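Long-range contacts in 432aa long hypothetical deoxyribodipyrimidine photolyase (Sulfolobus tokodaii, PDB 2E0I), which probably repairs ultraviolet-induced pyrimidine dimers in DNA by light-driven catalysis, using FAD, with a second bound FAD implicated in light harvesting: residues V29-I34 / K68-N73; V90-V95 / G118-A123. One frame throughout, in Å; residues are numbered along the deposited sequence.

Contact 1. Residues V29-I34 / K68-N73. With FAD (flavin-adenine dinucleotide), chain F.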
loop_
_atom_site.group_PDB
_atom_site.type_symbol
_atom_site.label_atom_id
_atom_site.label_comp_id
_atom_site.label_asym_id
_atom_site.label_seq_id
_atom_site.Cartn_x
_atom_site.Cartn_y
_atom_site.Cartn_z
ATOM N N VAL A 29 -13.494 14.898 -22.841
ATOM C CA VAL A 29 -13.411 14.035 -21.683
ATOM C C VAL A 29 -13.392 14.871 -20.410
ATOM O O VAL A 29 -12.546 15.753 -20.234
ATOM C CB VAL A 29 -12.144 13.163 -21.724
ATOM C CG1 VAL A 29 -11.962 12.449 -20.398
ATOM C CG2 VAL A 29 -12.246 12.162 -22.846
ATOM N N ILE A 30 -14.332 14.597 -19.519
ATOM C CA ILE A 30 -14.389 15.323 -18.263
ATOM C C ILE A 30 -13.681 14.515 -17.175
ATOM O O ILE A 30 -14.125 13.427 -16.808
ATOM C CB ILE A 30 -15.844 15.587 -17.843
ATOM C CG1 ILE A 30 -16.553 16.394 -18.932
ATOM C CG2 ILE A 30 -15.873 16.345 -16.532
ATOM C CD1 ILE A 30 -17.982 16.728 -18.615
ATOM N N PRO A 31 -12.557 15.037 -16.656
ATOM C CA PRO A 31 -11.797 14.346 -15.606
ATOM C C PRO A 31 -12.514 14.463 -14.265
ATOM O O PRO A 31 -12.734 15.557 -13.753
ATOM C CB PRO A 31 -10.448 15.056 -15.636
ATOM C CG PRO A 31 -10.830 16.465 -16.005
ATOM C CD PRO A 31 -11.888 16.287 -17.068
ATOM N N VAL A 32 -12.867 13.321 -13.694
ATOM C CA VAL A 32 -13.608 13.298 -12.446
ATOM C C VAL A 32 -12.960 12.516 -11.319
ATOM O O VAL A 32 -12.265 11.535 -11.555
ATOM C CB VAL A 32 -15.018 12.683 -12.692
ATOM C CG1 VAL A 32 -15.657 12.244 -11.387
ATOM C CG2 VAL A 32 -15.906 13.685 -13.399
ATOM N N PHE A 33 -13.172 12.980 -10.092
ATOM C CA PHE A 33 -12.717 12.261 -8.905
ATOM C C PHE A 33 -13.877 12.322 -7.916
ATOM O O PHE A 33 -14.414 13.397 -7.645
ATOM C CB PHE A 33 -11.484 12.858 -8.246
ATOM C CG PHE A 33 -11.104 12.145 -6.982
ATOM C CD1 PHE A 33 -11.545 12.612 -5.739
ATOM C CD2 PHE A 33 -10.371 10.958 -7.032
ATOM C CE1 PHE A 33 -11.262 11.904 -4.548
ATOM C CE2 PHE A 33 -10.080 10.238 -5.852
ATOM C CZ PHE A 33 -10.529 10.713 -4.607
ATOM N N ILE A 34 -14.271 11.166 -7.395
ATOM C CA ILE A 34 -15.378 11.098 -6.469
ATOM C C ILE A 34 -14.915 10.802 -5.056
ATOM O O ILE A 34 -14.321 9.751 -4.797
ATOM C CB ILE A 34 -16.368 9.998 -6.897
ATOM C CG1 ILE A 34 -16.922 10.315 -8.288
ATOM C CG2 ILE A 34 -17.483 9.867 -5.867
ATOM C CD1 ILE A 34 -17.785 9.228 -8.858
ATOM N N LYS A 68 -4.200 22.483 -19.222
ATOM C CA LYS A 68 -4.834 21.957 -20.426
ATOM C C LYS A 68 -6.233 22.530 -20.568
ATOM O O LYS A 68 -7.107 21.930 -21.210
ATOM C CB LYS A 68 -4.897 20.437 -20.380
ATOM C CG LYS A 68 -3.537 19.823 -20.268
ATOM C CD LYS A 68 -3.538 18.353 -20.594
ATOM C CE LYS A 68 -2.108 17.863 -20.658
ATOM N NZ LYS A 68 -2.010 16.473 -21.152
ATOM N N GLY A 69 -6.433 23.698 -19.958
ATOM C CA GLY A 69 -7.712 24.380 -20.033
ATOM C C GLY A 69 -8.836 23.531 -19.494
ATOM O O GLY A 69 -9.922 23.454 -20.076
ATOM N N SER A 70 -8.563 22.877 -18.376
ATOM C CA SER A 70 -9.547 22.031 -17.739
ATOM C C SER A 70 -9.260 22.098 -16.255
ATOM O O SER A 70 -8.608 23.031 -15.782
ATOM C CB SER A 70 -9.405 20.599 -18.248
ATOM O OG SER A 70 -10.422 19.768 -17.726
ATOM N N ARG A 71 -9.766 21.122 -15.516
ATOM C CA ARG A 71 -9.535 21.054 -14.080
ATOM C C ARG A 71 -10.227 19.811 -13.585
ATOM O O ARG A 71 -11.102 19.264 -14.253
ATOM C CB ARG A 71 -10.104 22.273 -13.333
ATOM C CG ARG A 71 -11.619 22.280 -13.188
ATOM C CD ARG A 71 -12.094 23.428 -12.299
ATOM N NE ARG A 71 -13.560 23.544 -12.244
ATOM C CZ ARG A 71 -14.365 22.701 -11.605
ATOM N NH1 ARG A 71 -13.868 21.663 -10.952
ATOM N NH2 ARG A 71 -15.672 22.888 -11.618
ATOM N N LEU A 72 -9.825 19.368 -12.407
ATOM C CA LEU A 72 -10.411 18.189 -11.815
ATOM C C LEU A 72 -11.836 18.517 -11.342
ATOM O O LEU A 72 -12.058 19.487 -10.613
ATOM C CB LEU A 72 -9.546 17.727 -10.643
ATOM C CG LEU A 72 -9.921 16.366 -10.077
ATOM C CD1 LEU A 72 -9.874 15.333 -11.201
ATOM C CD2 LEU A 72 -8.966 16.000 -8.946
ATOM N N ASN A 73 -12.793 17.708 -11.787
ATOM C CA ASN A 73 -14.195 17.869 -11.427
ATOM C C ASN A 73 -14.483 16.945 -10.254
ATOM O O ASN A 73 -14.524 15.723 -10.418
ATOM C CB ASN A 73 -15.073 17.491 -12.618
ATOM C CG ASN A 73 -14.928 18.461 -13.779
ATOM O OD1 ASN A 73 -15.556 19.523 -13.808
ATOM N ND2 ASN A 73 -14.084 18.107 -14.737
HETATM P PA FAD F . -9.972 1.383 0.367
HETATM O O1A FAD F . -8.846 0.611 0.939
HETATM O O2A FAD F . -10.276 2.795 0.684
HETATM O O5B FAD F . -11.127 0.707 1.265
HETATM C C5B FAD F . -12.507 0.886 0.927
HETATM C C4B FAD F . -13.424 0.056 1.830
HETATM O O4B FAD F . -12.770 -1.198 2.102
HETATM C C3B FAD F . -13.629 0.723 3.191
HETATM O O3B FAD F . -14.841 0.244 3.781
HETATM C C2B FAD F . -12.417 0.196 3.959
HETATM O O2B FAD F . -12.684 0.253 5.362
HETATM C C1B FAD F . -12.453 -1.264 3.504
HETATM N N9A FAD F . -11.157 -1.947 3.739
HETATM C C8A FAD F . -9.961 -1.512 3.346
HETATM N N7A FAD F . -9.022 -2.393 3.681
HETATM C C5A FAD F . -9.624 -3.405 4.296
HETATM C C6A FAD F . -9.187 -4.608 4.839
HETATM N N6A FAD F . -7.893 -4.912 4.845
HETATM N N1A FAD F . -10.083 -5.445 5.381
HETATM C C2A FAD F . -11.369 -5.138 5.413
HETATM N N3A FAD F . -11.818 -4.002 4.908
HETATM C C4A FAD F . -10.982 -3.120 4.341
HETATM N N1 FAD F . -10.555 6.550 -4.194
HETATM C C2 FAD F . -11.668 7.277 -4.636
HETATM O O2 FAD F . -12.060 7.158 -5.795
HETATM N N3 FAD F . -12.358 8.097 -3.736
HETATM C C4 FAD F . -11.944 8.183 -2.400
HETATM O O4 FAD F . -12.551 8.912 -1.615
HETATM C C4X FAD F . -10.849 7.445 -1.961
HETATM N N5 FAD F . -10.472 7.474 -0.611
HETATM C C5X FAD F . -9.384 6.714 -0.164
HETATM C C6 FAD F . -9.075 6.680 1.193
HETATM C C7 FAD F . -8.056 5.856 1.663
HETATM C C7M FAD F . -7.740 5.833 3.161
HETATM C C8 FAD F . -7.341 5.067 0.766
HETATM C C8M FAD F . -6.217 4.149 1.249
HETATM C C9 FAD F . -7.646 5.108 -0.592
HETATM C C9A FAD F . -8.666 5.930 -1.064
HETATM N N10 FAD F . -9.018 5.937 -2.424
HETATM C C10 FAD F . -10.153 6.636 -2.855
HETATM C "C1'" FAD F . -8.250 5.138 -3.407
HETATM C "C2'" FAD F . -8.674 3.670 -3.445
HETATM O "O2'" FAD F . -7.528 2.837 -3.247
HETATM C "C3'" FAD F . -9.350 3.340 -4.780
HETATM O "O3'" FAD F . -10.557 4.098 -4.904
HETATM C "C4'" FAD F . -9.673 1.847 -4.872
HETATM O "O4'" FAD F . -10.097 1.543 -6.205
HETATM C "C5'" FAD F . -10.776 1.464 -3.883
HETATM O "O5'" FAD F . -10.601 0.133 -3.391
HETATM P P FAD F . -9.782 -0.117 -2.027
HETATM O O1P FAD F . -9.981 -1.537 -1.658
HETATM O O2P FAD F . -8.399 0.388 -2.174
HETATM O O3P FAD F . -10.609 0.797 -0.992
#
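The carboxamide of Asn73 meets the carbonyl of Pro31 within its own plane: Pro31 O lies almost in the amide plane and accepts a hydrogen bond from Asn73 ND2, 3.0 Å away, although ND2 itself sits above the plane of that carbonyl. The setting is a beta-alpha-beta crossover of the photolyase alpha/beta domain: strand 28-35 leads through helix 48-66 to the short edge strand 73-76, and residues 68-73 are the turn that delivers the chain to the sheet. The methyl CG2 of Ile30 also packs against the Asn73 amide, the two side chains crossing at about a right angle. Asn73 OD1 stands above one face of the Arg71 guanidinium, shifted toward its rim, and both groups are tied to Ser168.

Gly69 ends the helix in a Schellman motif. Val32 and Asn73 then form a parallel bridge, with Asn73 N reaching Pro31 O at 2.9 Å and Phe33 N reaching Asn73 O at 3.1 Å. Pro31 O is therefore gripped twice by one residue. Asn73 can do this because its CG lies beside its own backbone N (chi1 -67°), which swings ND2 back to the oxygen that N already holds.

Leu72 leans on Pro31 and Phe33: its CD1 lies 3.8 Å from Pro31 O and its CD2 4.1 Å from Phe33 CB. Leu58 and Leu65 of helix 48-66 adjoin this apolar patch.

The strand ends at a bound FAD, consistent with the proposed light-harvesting cofactor. The Phe33 ring meets its isoalloxazine obliquely through CZ, and the next residue holds the flavin by its N3: N3 of the FAD donates a nearly straight hydrogen bond of 2.8 Å (168° at the hydrogen) to Ile34 O.

Contact 2. Residues V90-V95 / G118-A123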
loop_
_atom_site.group_PDB
_atom_site.type_symbol
_atom_site.label_atom_id
_atom_site.label_comp_id
_atom_site.label_asym_id
_atom_site.label_seq_id
_atom_site.Cartn_x
_atom_site.Cartn_y
_atom_site.Cartn_z
ATOM N N VAL A 90 -24.635 11.465 -19.768
ATOM C CA VAL A 90 -23.348 11.382 -20.455
ATOM C C VAL A 90 -23.357 10.148 -21.362
ATOM O O VAL A 90 -24.152 9.229 -21.154
ATOM C CB VAL A 90 -22.188 11.277 -19.430
ATOM C CG1 VAL A 90 -21.996 9.831 -18.997
ATOM C CG2 VAL A 90 -20.920 11.854 -20.019
ATOM N N ASP A 91 -22.477 10.120 -22.358
ATOM C CA ASP A 91 -22.412 9.001 -23.306
ATOM C C ASP A 91 -21.767 7.737 -22.775
ATOM O O ASP A 91 -22.344 6.644 -22.839
ATOM C CB ASP A 91 -21.653 9.423 -24.553
ATOM C CG ASP A 91 -22.508 10.207 -25.504
ATOM O OD1 ASP A 91 -23.425 10.936 -25.036
ATOM O OD2 ASP A 91 -22.247 10.094 -26.724
ATOM N N ALA A 92 -20.547 7.892 -22.277
ATOM C CA ALA A 92 -19.791 6.776 -21.743
ATOM C C ALA A 92 -19.012 7.201 -20.505
ATOM O O ALA A 92 -18.841 8.393 -20.224
ATOM C CB ALA A 92 -18.835 6.243 -22.812
ATOM N N ILE A 93 -18.556 6.202 -19.761
ATOM C CA ILE A 93 -17.772 6.414 -18.555
ATOM C C ILE A 93 -16.587 5.467 -18.627
ATOM O O ILE A 93 -16.764 4.260 -18.809
ATOM C CB ILE A 93 -18.604 6.109 -17.293
ATOM C CG1 ILE A 93 -19.645 7.220 -17.070
ATOM C CG2 ILE A 93 -17.682 5.945 -16.096
ATOM C CD1 ILE A 93 -20.565 6.973 -15.892
ATOM N N TYR A 94 -15.380 6.013 -18.508
ATOM C CA TYR A 94 -14.180 5.191 -18.568
ATOM C C TYR A 94 -13.482 5.130 -17.218
ATOM O O TYR A 94 -13.503 6.096 -16.463
ATOM C CB TYR A 94 -13.197 5.748 -19.596
ATOM C CG TYR A 94 -13.625 5.643 -21.042
ATOM C CD1 TYR A 94 -14.665 6.417 -21.540
ATOM C CD2 TYR A 94 -12.975 4.771 -21.915
ATOM C CE1 TYR A 94 -15.050 6.326 -22.867
ATOM C CE2 TYR A 94 -13.351 4.672 -23.245
ATOM C CZ TYR A 94 -14.390 5.450 -23.714
ATOM O OH TYR A 94 -14.786 5.333 -25.024
ATOM N N VAL A 95 -12.869 3.991 -16.913
ATOM C CA VAL A 95 -12.123 3.812 -15.665
ATOM C C VAL A 95 -11.127 2.680 -15.807
ATOM O O VAL A 95 -11.080 1.990 -16.820
ATOM C CB VAL A 95 -13.023 3.446 -14.457
ATOM C CG1 VAL A 95 -14.128 4.464 -14.311
ATOM C CG2 VAL A 95 -13.584 2.046 -14.621
ATOM N N GLY A 118 -28.401 4.068 -20.511
ATOM C CA GLY A 118 -27.787 4.082 -21.822
ATOM C C GLY A 118 -26.383 4.654 -21.854
ATOM O O GLY A 118 -25.967 5.241 -22.859
ATOM N N ILE A 119 -25.652 4.486 -20.756
ATOM C CA ILE A 119 -24.289 4.987 -20.671
ATOM C C ILE A 119 -23.353 3.811 -20.842
ATOM O O ILE A 119 -23.488 2.807 -20.149
ATOM C CB ILE A 119 -24.014 5.632 -19.307
ATOM C CG1 ILE A 119 -25.040 6.736 -19.046
ATOM C CG2 ILE A 119 -22.592 6.189 -19.269
ATOM C CD1 ILE A 119 -24.951 7.337 -17.651
ATOM N N GLU A 120 -22.411 3.919 -21.769
ATOM C CA GLU A 120 -21.474 2.825 -21.963
ATOM C C GLU A 120 -20.430 2.854 -20.830
ATOM O O GLU A 120 -19.863 3.904 -20.527
ATOM C CB GLU A 120 -20.794 2.949 -23.324
ATOM C CG GLU A 120 -20.416 1.603 -23.897
ATOM C CD GLU A 120 -19.603 1.701 -25.174
ATOM O OE1 GLU A 120 -19.174 0.632 -25.682
ATOM O OE2 GLU A 120 -19.391 2.840 -25.670
ATOM N N PHE A 121 -20.193 1.712 -20.192
ATOM C CA PHE A 121 -19.226 1.643 -19.095
ATOM C C PHE A 121 -18.026 0.819 -19.498
ATOM O O PHE A 121 -18.110 -0.397 -19.608
ATOM C CB PHE A 121 -19.861 1.017 -17.856
ATOM C CG PHE A 121 -18.948 0.967 -16.666
ATOM C CD1 PHE A 121 -18.400 2.135 -16.148
ATOM C CD2 PHE A 121 -18.664 -0.242 -16.042
ATOM C CE1 PHE A 121 -17.583 2.098 -15.023
ATOM C CE2 PHE A 121 -17.851 -0.291 -14.921
ATOM C CZ PHE A 121 -17.307 0.881 -14.406
ATOM N N LYS A 122 -16.897 1.487 -19.680
ATOM C CA LYS A 122 -15.680 0.818 -20.117
ATOM C C LYS A 122 -14.569 0.810 -19.059
ATOM O O LYS A 122 -14.093 1.866 -18.646
ATOM C CB LYS A 122 -15.201 1.488 -21.420
ATOM C CG LYS A 122 -16.369 1.827 -22.361
ATOM C CD LYS A 122 -15.937 2.300 -23.745
ATOM C CE LYS A 122 -15.537 1.137 -24.639
ATOM N NZ LYS A 122 -15.181 1.589 -26.016
ATOM N N ALA A 123 -14.167 -0.385 -18.620
ATOM C CA ALA A 123 -13.100 -0.523 -17.623
ATOM C C ALA A 123 -11.886 -1.151 -18.295
ATOM O O ALA A 123 -12.039 -2.016 -19.139
ATOM C CB ALA A 123 -13.559 -1.380 -16.468
#
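This is a parallel strand pairing at one border of the five-stranded sheet, where strand 92-96 lies between strand 2-7 and the outermost strand, 120-124. The short strand axes run 4.7 Å apart and 12° from parallel. Four backbone bonds join them, from Glu120 N to Asp91 O at the start to Val95 N to Lys122 O at 3.0 Å near the end.

Toward helix 101-115 the surface is apolar. Ile93 CG2 reaches the Phe121 ring at its edge, 3.9 Å from CD1, while Val95 CG2 meets CZ and Ile119 CG2 packs on Ile93 CG1 at 3.8 Å.

The other face is mixed. Tyr94 and Lys122 lie side by side, the lysine methylenes over one face of the ring and CD 3.5 Å from Tyr94 CZ. A bend in the lysine (chi3 79°) helps bring NZ into a salt bridge with Glu25, which also bonds the Tyr94 hydroxyl. With an alanine at Tyr94, the Lys122 methylenes would probably lose the ring they lie on, and Glu25 the hydroxyl bond.

With helix 101-115 as the connection, the pair forms the last beta-alpha-beta unit of a Rossmann-like photolyase domain.

Contacts 1 and 2 illustrate how one parallel sheet is finished differently at its two borders. Their centres lie about 16 Å apart and their nearest atoms about 6 Å, so they do not touch; strand 2-7 runs between strands 28-35 and 92-96, and each contact joins an outermost strand to its inner neighbour. Contact 1 is the more buried but the smaller, a single bridge where a turn enters the sheet, and it relies on a side-chain amide as well as backbone bonds. Contact 2 is a regular pairing of greater area, partly buried, with apolar packing against helix 101-115 on one face and a tyrosine-lysine pair and a glutamate on the other. Only contact 1 touches an FAD directly.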